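Local coordinates for AOC_like domain-containing protein (Frankia sp. Cc1.17, PDB 7DVI) that catalyses an exo-selective intermolecular Diels-Alder reaction on non-natural substrates, acting as a Diels-Alderase with an allene oxide cyclase-like barrel fold, at residues 37-42 and 103-108; 71-76 and 80-85; 88-93 and 130-135. One frame throughout, in Å; residues are numbered along the deposited sequence.

Contact 1: 37-42 and 103-108; sequences QNVNVA and ADFNDV
At one end of the antiparallel beta barrel, Phe105, the first residue of the short helix 105-109, meets Val39 and Val41 of the loop that follows strand 22-37. The contact illustrates how a single aromatic ring can bring a loop and a helix start together, burying 110 Å² with no hydrogen bond between residues 37-42 and 103-108. Val39 does its touching with one branch: CG1 approaches the far end of the ring, 3.9 Å from Phe105 CZ. With CG anti to the backbone N (chi1 -158°), the phenyl group extends toward the loop. A different partner meets the ring edge, where the carbonyl oxygen Val41 O lies in plane at 4.0 Å from Phe105 CE2. The polar tie of loop to helix comes one residue beyond the segment, from Lys109 NZ to that same oxygen.

Behind the ring, the helix start is held by its N-cap. Asp104 OD1 accepts the bond from Asn106 N at 2.9 Å, met from above the carboxylate plane, and is bonded to Val82 N as well. Val82 and Thr84 of the adjoining strand pack against Phe105, while Val39 leans also on Tyr71. Between the two segments, then, the attraction is weak and mainly dispersive, with probably a slight electrostatic gain at the ring's hydrogen-bearing edge; the directional hold is left to Lys109.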
loop_
_atom_site.group_PDB
_atom_site.type_symbol
_atom_site.label_atom_id
_atom_site.label_comp_id
_atom_site.label_asym_id
_atom_site.label_seq_id
_atom_site.Cartn_x
_atom_site.Cartn_y
_atom_site.Cartn_z
ATOM N N GLN A 37 -7.796 15.639 -16.825
ATOM C CA GLN A 37 -7.798 14.159 -16.878
ATOM C C GLN A 37 -8.323 13.671 -18.223
ATOM O O GLN A 37 -8.998 14.436 -18.887
ATOM C CB GLN A 37 -8.765 13.600 -15.839
ATOM C CG GLN A 37 -10.220 13.742 -16.226
ATOM C CD GLN A 37 -11.130 13.647 -15.036
ATOM O OE1 GLN A 37 -11.017 14.418 -14.101
ATOM N NE2 GLN A 37 -12.054 12.706 -15.066
ATOM N N ASN A 38 -7.967 12.445 -18.584
ATOM C CA ASN A 38 -8.527 11.795 -19.801
ATOM C C ASN A 38 -9.274 10.555 -19.330
ATOM O O ASN A 38 -9.454 9.686 -20.111
ATOM C CB ASN A 38 -7.474 11.553 -20.891
ATOM C CG ASN A 38 -6.497 10.457 -20.539
ATOM O OD1 ASN A 38 -6.450 10.071 -19.376
ATOM N ND2 ASN A 38 -5.667 10.043 -21.483
ATOM N N VAL A 39 -9.573 10.457 -18.042
ATOM C CA VAL A 39 -10.366 9.356 -17.465
ATOM C C VAL A 39 -11.820 9.468 -17.949
ATOM O O VAL A 39 -12.449 10.516 -17.740
ATOM C CB VAL A 39 -10.324 9.320 -15.926
ATOM C CG1 VAL A 39 -11.291 8.269 -15.410
ATOM C CG2 VAL A 39 -8.913 9.029 -15.399
ATOM N N ASN A 40 -12.305 8.399 -18.563
ATOM C CA ASN A 40 -13.721 8.239 -18.986
ATOM C C ASN A 40 -14.471 7.845 -17.738
ATOM O O ASN A 40 -14.309 6.681 -17.297
ATOM C CB ASN A 40 -13.850 7.207 -20.095
ATOM C CG ASN A 40 -15.279 7.097 -20.600
ATOM O OD1 ASN A 40 -16.225 7.156 -19.832
ATOM N ND2 ASN A 40 -15.413 6.925 -21.892
ATOM N N VAL A 41 -15.191 8.789 -17.132
ATOM C CA VAL A 41 -15.723 8.556 -15.764
ATOM C C VAL A 41 -16.709 7.389 -15.785
ATOM O O VAL A 41 -16.734 6.580 -14.814
ATOM C CB VAL A 41 -16.336 9.825 -15.170
ATOM C CG1 VAL A 41 -17.004 9.542 -13.846
ATOM C CG2 VAL A 41 -15.278 10.889 -14.992
ATOM N N ALA A 42 -17.478 7.257 -16.861
ATOM C CA ALA A 42 -18.567 6.258 -16.929
ATOM C C ALA A 42 -17.933 4.880 -17.102
ATOM O O ALA A 42 -18.406 3.943 -16.484
ATOM C CB ALA A 42 -19.521 6.607 -18.055
ATOM N N ALA A 103 -7.275 2.825 -4.698
ATOM C CA ALA A 103 -8.721 3.006 -4.513
ATOM C C ALA A 103 -9.466 2.288 -5.672
ATOM O O ALA A 103 -8.977 2.250 -6.833
ATOM C CB ALA A 103 -9.028 4.481 -4.476
ATOM N N ASP A 104 -10.599 1.725 -5.335
ATOM C CA ASP A 104 -11.590 1.236 -6.333
ATOM C C ASP A 104 -12.319 2.454 -6.897
ATOM O O ASP A 104 -13.029 3.150 -6.133
ATOM C CB ASP A 104 -12.530 0.216 -5.697
ATOM C CG ASP A 104 -13.539 -0.402 -6.682
ATOM O OD1 ASP A 104 -13.627 0.059 -7.865
ATOM O OD2 ASP A 104 -14.199 -1.341 -6.265
ATOM N N PHE A 105 -12.148 2.747 -8.175
ATOM C CA PHE A 105 -12.845 3.895 -8.819
ATOM C C PHE A 105 -14.380 3.794 -8.672
ATOM O O PHE A 105 -15.048 4.855 -8.600
ATOM C CB PHE A 105 -12.350 4.073 -10.243
ATOM C CG PHE A 105 -12.568 5.444 -10.805
ATOM C CD1 PHE A 105 -11.859 6.529 -10.321
ATOM C CD2 PHE A 105 -13.467 5.648 -11.839
ATOM C CE1 PHE A 105 -12.029 7.794 -10.864
ATOM C CE2 PHE A 105 -13.637 6.908 -12.382
ATOM C CZ PHE A 105 -12.936 7.984 -11.881
ATOM N N ASN A 106 -14.913 2.593 -8.482
ATOM C CA ASN A 106 -16.367 2.366 -8.273
ATOM C C ASN A 106 -16.746 2.917 -6.908
ATOM O O ASN A 106 -17.753 3.648 -6.848
ATOM C CB ASN A 106 -16.741 0.896 -8.465
ATOM C CG ASN A 106 -16.594 0.482 -9.917
ATOM O OD1 ASN A 106 -16.763 1.303 -10.806
ATOM N ND2 ASN A 106 -16.240 -0.764 -10.161
ATOM N N ASP A 107 -15.921 2.652 -5.880
ATOM C CA ASP A 107 -16.101 3.175 -4.504
ATOM C C ASP A 107 -16.062 4.696 -4.573
ATOM O O ASP A 107 -16.928 5.376 -3.976
ATOM C CB ASP A 107 -15.025 2.619 -3.569
ATOM C CG ASP A 107 -15.350 1.246 -3.032
ATOM O OD1 ASP A 107 -16.440 0.761 -3.354
ATOM O OD2 ASP A 107 -14.532 0.702 -2.266
ATOM N N VAL A 108 -15.116 5.232 -5.340
ATOM C CA VAL A 108 -14.999 6.697 -5.523
ATOM C C VAL A 108 -16.339 7.246 -6.022
ATOM O O VAL A 108 -16.924 8.131 -5.355
ATOM C CB VAL A 108 -13.859 7.073 -6.475
ATOM C CG1 VAL A 108 -13.862 8.575 -6.730
ATOM C CG2 VAL A 108 -12.498 6.627 -5.938
#

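Contact 2: 71-76 and 80-85; sequences YEIRYK and GAVLTY. With EDO (1,2-ethanediol), chain G; EDO (1,2-ethanediol), chain F; EDO (1,2-ethanediol), chain D.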
loop_
_atom_site.group_PDB
_atom_site.type_symbol
_atom_site.label_atom_id
_atom_site.label_comp_id
_atom_site.label_asym_id
_atom_site.label_seq_id
_atom_site.Cartn_x
_atom_site.Cartn_y
_atom_site.Cartn_z
ATOM N N TYR A 71 -3.514 10.483 -10.427
ATOM C CA TYR A 71 -4.104 9.129 -10.302
ATOM C C TYR A 71 -4.151 8.471 -11.684
ATOM O O TYR A 71 -4.080 9.163 -12.691
ATOM C CB TYR A 71 -5.440 9.207 -9.577
ATOM C CG TYR A 71 -6.447 10.037 -10.306
ATOM C CD1 TYR A 71 -6.450 11.425 -10.197
ATOM C CD2 TYR A 71 -7.374 9.447 -11.166
ATOM C CE1 TYR A 71 -7.373 12.196 -10.896
ATOM C CE2 TYR A 71 -8.320 10.209 -11.844
ATOM C CZ TYR A 71 -8.291 11.587 -11.740
ATOM O OH TYR A 71 -9.204 12.341 -12.415
ATOM N N GLU A 72 -4.216 7.151 -11.695
ATOM C CA GLU A 72 -4.088 6.358 -12.934
ATOM C C GLU A 72 -4.968 5.137 -12.777
ATOM O O GLU A 72 -4.866 4.439 -11.727
ATOM C CB GLU A 72 -2.651 5.942 -13.185
ATOM C CG GLU A 72 -2.481 5.172 -14.471
ATOM C CD GLU A 72 -1.059 4.979 -14.919
ATOM O OE1 GLU A 72 -0.134 5.511 -14.232
ATOM O OE2 GLU A 72 -0.867 4.367 -15.995
ATOM N N ILE A 73 -5.807 4.881 -13.796
ATOM C CA ILE A 73 -6.569 3.604 -13.842
ATOM C C ILE A 73 -5.550 2.514 -14.116
ATOM O O ILE A 73 -4.871 2.598 -15.163
ATOM C CB ILE A 73 -7.627 3.636 -14.982
ATOM C CG1 ILE A 73 -8.516 4.882 -14.931
ATOM C CG2 ILE A 73 -8.415 2.341 -14.957
ATOM C CD1 ILE A 73 -9.307 5.048 -13.654
ATOM N N ARG A 74 -5.409 1.504 -13.270
ATOM C CA ARG A 74 -4.264 0.587 -13.480
ATOM C C ARG A 74 -4.735 -0.802 -13.931
ATOM O O ARG A 74 -4.029 -1.449 -14.702
ATOM C CB ARG A 74 -3.414 0.491 -12.205
ATOM C CG ARG A 74 -2.579 1.737 -11.947
ATOM C CD ARG A 74 -1.416 1.848 -12.913
ATOM N NE ARG A 74 -0.449 0.827 -12.549
ATOM C CZ ARG A 74 0.408 0.890 -11.515
ATOM N NH1 ARG A 74 0.534 1.987 -10.765
ATOM N NH2 ARG A 74 1.132 -0.181 -11.231
ATOM N N TYR A 75 -5.800 -1.302 -13.386
ATOM C CA TYR A 75 -6.288 -2.657 -13.754
ATOM C C TYR A 75 -7.725 -2.858 -13.299
ATOM O O TYR A 75 -8.198 -2.093 -12.432
ATOM C CB TYR A 75 -5.394 -3.757 -13.170
ATOM C CG TYR A 75 -5.346 -3.878 -11.659
ATOM C CD1 TYR A 75 -4.366 -3.246 -10.901
ATOM C CD2 TYR A 75 -6.185 -4.751 -10.995
ATOM C CE1 TYR A 75 -4.273 -3.426 -9.528
ATOM C CE2 TYR A 75 -6.116 -4.945 -9.631
ATOM C CZ TYR A 75 -5.155 -4.270 -8.886
ATOM O OH TYR A 75 -5.156 -4.515 -7.548
ATOM N N LYS A 76 -8.386 -3.873 -13.895
ATOM C CA LYS A 76 -9.783 -4.248 -13.566
ATOM C C LYS A 76 -9.790 -5.682 -13.036
ATOM O O LYS A 76 -8.983 -6.525 -13.454
ATOM C CB LYS A 76 -10.710 -4.030 -14.767
ATOM C CG LYS A 76 -10.735 -2.604 -15.290
ATOM C CD LYS A 76 -11.717 -2.372 -16.428
ATOM C CE LYS A 76 -11.285 -1.282 -17.394
ATOM N NZ LYS A 76 -12.343 -0.963 -18.385
ATOM N N GLY A 80 -15.285 -6.744 -11.251
ATOM C CA GLY A 80 -15.644 -5.398 -11.749
ATOM C C GLY A 80 -14.933 -4.222 -11.056
ATOM O O GLY A 80 -15.179 -3.089 -11.479
ATOM N N ALA A 81 -14.132 -4.428 -10.006
ATOM C CA ALA A 81 -13.406 -3.318 -9.347
ATOM C C ALA A 81 -12.457 -2.710 -10.378
ATOM O O ALA A 81 -11.853 -3.439 -11.241
ATOM C CB ALA A 81 -12.686 -3.778 -8.092
ATOM N N VAL A 82 -12.351 -1.386 -10.321
ATOM C CA VAL A 82 -11.460 -0.586 -11.196
ATOM C C VAL A 82 -10.353 0.043 -10.310
ATOM O O VAL A 82 -10.547 1.069 -9.661
ATOM C CB VAL A 82 -12.259 0.428 -12.024
ATOM C CG1 VAL A 82 -11.336 1.258 -12.908
ATOM C CG2 VAL A 82 -13.368 -0.249 -12.864
ATOM N N LEU A 83 -9.212 -0.612 -10.281
ATOM C CA LEU A 83 -8.145 -0.303 -9.318
ATOM C C LEU A 83 -7.305 0.829 -9.912
ATOM O O LEU A 83 -6.809 0.756 -11.068
ATOM C CB LEU A 83 -7.356 -1.570 -8.980
ATOM C CG LEU A 83 -7.848 -2.349 -7.763
ATOM C CD1 LEU A 83 -7.733 -1.570 -6.463
ATOM C CD2 LEU A 83 -9.286 -2.826 -7.953
ATOM N N THR A 84 -7.247 1.876 -9.114
ATOM C CA THR A 84 -6.765 3.219 -9.461
ATOM C C THR A 84 -5.660 3.586 -8.450
ATOM O O THR A 84 -5.914 3.487 -7.226
ATOM C CB THR A 84 -7.966 4.181 -9.451
ATOM O OG1 THR A 84 -8.973 3.667 -10.329
ATOM C CG2 THR A 84 -7.612 5.562 -9.938
ATOM N N TYR A 85 -4.517 4.040 -8.954
ATOM C CA TYR A 85 -3.343 4.367 -8.106
ATOM C C TYR A 85 -3.204 5.867 -8.002
ATOM O O TYR A 85 -2.980 6.517 -9.037
ATOM C CB TYR A 85 -2.071 3.708 -8.616
ATOM C CG TYR A 85 -1.014 3.627 -7.535
ATOM C CD1 TYR A 85 -1.044 2.589 -6.626
ATOM C CD2 TYR A 85 -0.081 4.643 -7.357
ATOM C CE1 TYR A 85 -0.110 2.502 -5.613
ATOM C CE2 TYR A 85 0.877 4.562 -6.351
ATOM C CZ TYR A 85 0.846 3.493 -5.474
ATOM O OH TYR A 85 1.739 3.406 -4.443
HETATM C C1 EDO G . 2.396 7.112 -16.817
HETATM O O1 EDO G . 1.050 7.562 -16.586
HETATM C C2 EDO G . 2.742 5.726 -16.326
HETATM O O2 EDO G . 2.332 5.381 -14.966
HETATM C C1 EDO F . 2.006 -0.297 -7.164
HETATM O O1 EDO F . 2.529 -1.166 -8.123
HETATM C C2 EDO F . 2.582 1.049 -7.366
HETATM O O2 EDO F . 2.389 1.504 -8.672
HETATM C C1 EDO D . -4.591 -3.670 -4.518
HETATM O O1 EDO D . -4.785 -3.675 -3.144
HETATM C C2 EDO D . -3.352 -4.384 -4.834
HETATM O O2 EDO D . -2.938 -4.260 -6.192
#
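Tyr75 and Leu83 pair across a beta hairpin of the barrel, at a classic beta bulge in strand 63-76 where Arg74 and Tyr75 both face Leu83. The carbonyl of Leu83 serves two donors, Arg74 N at 2.7 Å from Leu83 O and Tyr75 N at a longer 3.3 Å, while Leu83 N returns a bond to Tyr75 O. Tyr75 exemplifies how such a pairing is filled. Its CB rises from the same face of the sheet as Leu83, and CG sits between the backbone N and the carbonyl carbon (chi1 65°), which brings the ring over its neighbour. CD1 and CD2 then straddle Leu83 CB evenly, for that carbon lies over the centre of the ring, 13° off its normal, in a CH-pi contact. Further out, CE2 comes to 3.6 Å from Leu83 CG, and the hydroxyl overhangs the same branch point. The tip leaves the hairpin: Tyr75 OH is hydrogen-bonded to Asp129 of the second subunit, so this ring takes part in the subunit interface, where Leu83 also packs on that Asp129.

Alongside, the bent chain of Arg74 runs beside Tyr85, its CG 3.9 Å from Tyr85 CB, with guanidinium and ring planes 50° apart. Arg74 NH1 donates to O2 of a 1,2-ethanediol at 2.8 Å, in the guanidinium plane, and that diol's C2 lies over a face of the Tyr85 ring. On the other side of the sheet, Ile73 CG2 meets Val82 CG1 at 3.7 Å. Another such diol, probably from the crystallisation liquor, gives its O2 hydroxyl to Tyr75 OH at 2.6 Å.

Contact 3: 88-93 and 130-135; sequences EDLFLR and GRREWR. With EDO (1,2-ethanediol), chain I.
Glu88 and Arg132 clasp each other inside the antiparallel barrel, reaching inward from strands 82-92 and 129-135, which are not neighbours in the sheet. The nearest CA atoms, those of Leu90 and Arg132, are 9.6 Å apart, so the link is made by side chains alone. Its tight part is a side-on salt bridge with two bonds. Arg132 NE meets Glu88 OE2 at 2.7 Å, and Arg132 NH2 meets Glu88 OE1 at 3.1 Å, each with an N-H...O angle of 160°. Both oxygens are approached on the syn side and lie close to the guanidinium plane, although the two flat groups are twisted 33° apart. A turn at chi2 (-77°) swings the arginine chain so that its NE edge is presented to the carboxylate. Arg132 NH2 forms a further salt bridge with Glu30. Arg132 is thus shared by two carboxylates, while hydroxyls of Thr67 and Tyr116 also bond Glu88, which would probably ease the burial of these charges; a bound dimethyl sulfoxide near Arg132 is consistent with a pocket here.

The faces of the guanidinium are packed unequally. Trp134 CD1 lies 3.4 Å above one face, toward its rim, whereas Leu90 CD2 comes over the opposite face more loosely and approaches Arg132 CG only to 4.3 Å. On the solvent side of strand 129-135 the exposed Arg131 makes its own salt bridge with Glu133, apart from residues 88-93. There Arg131 NE lies 2.7 Å from Glu133 OE2, which accepts through its anti lone pair.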
loop_
_atom_site.group_PDB
_atom_site.type_symbol
_atom_site.label_atom_id
_atom_site.label_comp_id
_atom_site.label_asym_id
_atom_site.label_seq_id
_atom_site.Cartn_x
_atom_site.Cartn_y
_atom_site.Cartn_z
ATOM N N GLU A 88 0.064 11.706 -3.990
ATOM C CA GLU A 88 -0.051 13.144 -3.728
ATOM C C GLU A 88 0.896 13.600 -2.593
ATOM O O GLU A 88 1.303 12.790 -1.745
ATOM C CB GLU A 88 -1.491 13.501 -3.369
ATOM C CG GLU A 88 -1.970 12.890 -2.112
ATOM C CD GLU A 88 -3.464 12.936 -1.933
ATOM O OE1 GLU A 88 -4.066 14.016 -2.242
ATOM O OE2 GLU A 88 -3.984 11.947 -1.359
ATOM N N ASP A 89 1.061 14.902 -2.532
ATOM C CA ASP A 89 1.761 15.601 -1.416
ATOM C C ASP A 89 0.827 16.679 -0.847
ATOM O O ASP A 89 0.329 17.508 -1.637
ATOM C CB ASP A 89 3.078 16.121 -1.936
ATOM C CG ASP A 89 3.927 14.995 -2.492
ATOM O OD1 ASP A 89 4.329 14.145 -1.699
ATOM O OD2 ASP A 89 4.125 14.964 -3.728
ATOM N N LEU A 90 0.625 16.637 0.471
ATOM C CA LEU A 90 -0.212 17.580 1.250
ATOM C C LEU A 90 0.719 18.527 2.017
ATOM O O LEU A 90 1.659 18.032 2.703
ATOM C CB LEU A 90 -1.115 16.769 2.167
ATOM C CG LEU A 90 -2.023 15.769 1.435
ATOM C CD1 LEU A 90 -1.464 14.353 1.528
ATOM C CD2 LEU A 90 -3.441 15.796 1.986
ATOM N N PHE A 91 0.565 19.819 1.745
ATOM C CA PHE A 91 1.335 20.927 2.364
ATOM C C PHE A 91 0.365 21.641 3.309
ATOM O O PHE A 91 -0.557 22.307 2.819
ATOM C CB PHE A 91 1.865 21.803 1.239
ATOM C CG PHE A 91 2.917 21.117 0.414
ATOM C CD1 PHE A 91 4.256 21.175 0.766
ATOM C CD2 PHE A 91 2.546 20.374 -0.713
ATOM C CE1 PHE A 91 5.223 20.538 0.005
ATOM C CE2 PHE A 91 3.510 19.766 -1.494
ATOM C CZ PHE A 91 4.844 19.814 -1.120
ATOM N N LEU A 92 0.410 21.291 4.577
ATOM C CA LEU A 92 -0.545 21.784 5.593
ATOM C C LEU A 92 0.118 22.799 6.549
ATOM O O LEU A 92 1.369 22.930 6.553
ATOM C CB LEU A 92 -1.120 20.596 6.359
ATOM C CG LEU A 92 -1.601 19.431 5.494
ATOM C CD1 LEU A 92 -2.191 18.357 6.336
ATOM C CD2 LEU A 92 -2.623 19.890 4.470
ATOM N N ARG A 93 -0.726 23.541 7.289
ATOM C CA ARG A 93 -0.289 24.614 8.226
ATOM C C ARG A 93 0.694 23.986 9.243
ATOM O O ARG A 93 1.690 24.619 9.543
ATOM C CB ARG A 93 -1.521 25.354 8.790
ATOM C CG ARG A 93 -2.461 24.553 9.696
ATOM C CD ARG A 93 -3.768 25.273 10.068
ATOM N NE ARG A 93 -4.652 24.478 10.927
ATOM C CZ ARG A 93 -5.979 24.437 10.832
ATOM N NH1 ARG A 93 -6.677 23.656 11.638
ATOM N NH2 ARG A 93 -6.600 25.127 9.905
ATOM N N GLY A 130 0.169 6.687 8.690
ATOM C CA GLY A 130 -1.262 6.386 8.842
ATOM C C GLY A 130 -1.951 6.418 7.476
ATOM O O GLY A 130 -1.434 5.782 6.532
ATOM N N ARG A 131 -3.000 7.206 7.338
ATOM C CA ARG A 131 -3.888 7.149 6.168
ATOM C C ARG A 131 -4.426 8.522 5.877
ATOM O O ARG A 131 -4.584 9.335 6.820
ATOM C CB ARG A 131 -5.043 6.195 6.438
ATOM C CG ARG A 131 -4.630 4.739 6.310
ATOM C CD ARG A 131 -5.819 3.832 6.523
ATOM N NE ARG A 131 -6.908 4.064 5.557
ATOM C CZ ARG A 131 -7.001 3.507 4.351
ATOM N NH1 ARG A 131 -6.038 2.729 3.900
ATOM N NH2 ARG A 131 -8.043 3.747 3.583
ATOM N N ARG A 132 -4.623 8.750 4.588
ATOM C CA ARG A 132 -5.299 9.912 3.984
ATOM C C ARG A 132 -6.538 9.272 3.355
ATOM O O ARG A 132 -6.393 8.297 2.650
ATOM C CB ARG A 132 -4.422 10.610 2.949
ATOM C CG ARG A 132 -5.052 11.838 2.311
ATOM C CD ARG A 132 -6.107 11.601 1.246
ATOM N NE ARG A 132 -6.071 12.632 0.237
ATOM C CZ ARG A 132 -6.894 13.654 0.138
ATOM N NH1 ARG A 132 -7.882 13.806 0.990
ATOM N NH2 ARG A 132 -6.726 14.526 -0.822
ATOM N N GLU A 133 -7.708 9.791 3.674
ATOM C CA GLU A 133 -8.996 9.204 3.257
ATOM C C GLU A 133 -9.865 10.325 2.724
ATOM O O GLU A 133 -9.603 11.499 3.061
ATOM C CB GLU A 133 -9.655 8.478 4.430
ATOM C CG GLU A 133 -8.985 7.185 4.812
ATOM C CD GLU A 133 -9.390 6.650 6.175
ATOM O OE1 GLU A 133 -10.253 7.268 6.845
ATOM O OE2 GLU A 133 -8.798 5.644 6.585
ATOM N N TRP A 134 -10.875 9.971 1.929
ATOM C CA TRP A 134 -11.835 10.961 1.391
ATOM C C TRP A 134 -13.042 10.201 0.857
ATOM O O TRP A 134 -12.946 8.967 0.669
ATOM C CB TRP A 134 -11.226 11.853 0.318
ATOM C CG TRP A 134 -10.448 11.127 -0.742
ATOM C CD1 TRP A 134 -9.155 10.681 -0.666
ATOM C CD2 TRP A 134 -10.889 10.814 -2.070
ATOM N NE1 TRP A 134 -8.771 10.084 -1.833
ATOM C CE2 TRP A 134 -9.812 10.171 -2.721
ATOM C CE3 TRP A 134 -12.073 11.031 -2.760
ATOM C CZ2 TRP A 134 -9.902 9.724 -4.033
ATOM C CZ3 TRP A 134 -12.164 10.589 -4.057
ATOM C CH2 TRP A 134 -11.100 9.927 -4.670
ATOM N N ARG A 135 -14.120 10.933 0.600
ATOM C CA ARG A 135 -15.312 10.401 -0.106
ATOM C C ARG A 135 -16.000 11.535 -0.855
ATOM O O ARG A 135 -15.945 12.719 -0.434
ATOM C CB ARG A 135 -16.265 9.664 0.827
ATOM C CG ARG A 135 -16.800 10.539 1.944
ATOM C CD ARG A 135 -18.050 9.952 2.541
ATOM N NE ARG A 135 -18.379 10.645 3.772
ATOM C CZ ARG A 135 -19.301 10.243 4.647
ATOM N NH1 ARG A 135 -20.013 9.159 4.416
ATOM N NH2 ARG A 135 -19.507 10.925 5.756
HETATM C C1 EDO I . 3.361 24.166 3.845
HETATM O O1 EDO I . 3.848 23.153 4.695
HETATM C C2 EDO I . 4.360 24.707 2.905
HETATM O O2 EDO I . 5.681 24.463 3.319
#

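In the fold
Followed from the N terminus, the chain leaves strand 22-37 and enters the loop 37-42, which waits until residues 103-108 for its partner. The long excursion closed by contact 1 contains the whole of contact 2, the turn end of the hairpin of strands 63-76 and 82-92. Contact 3 opens further along strand 82-92, after contact 2 has closed, but finds its partner only at 130-135, so it crosses contact 1. Contacts 1 and 2 adjoin at one end of the barrel, where Phe105 N lies 2.8 Å from Val82 O, a probable hydrogen bond. Contact 3 spans the interior, and Val108 packing against Trp134 connects it with contact 1.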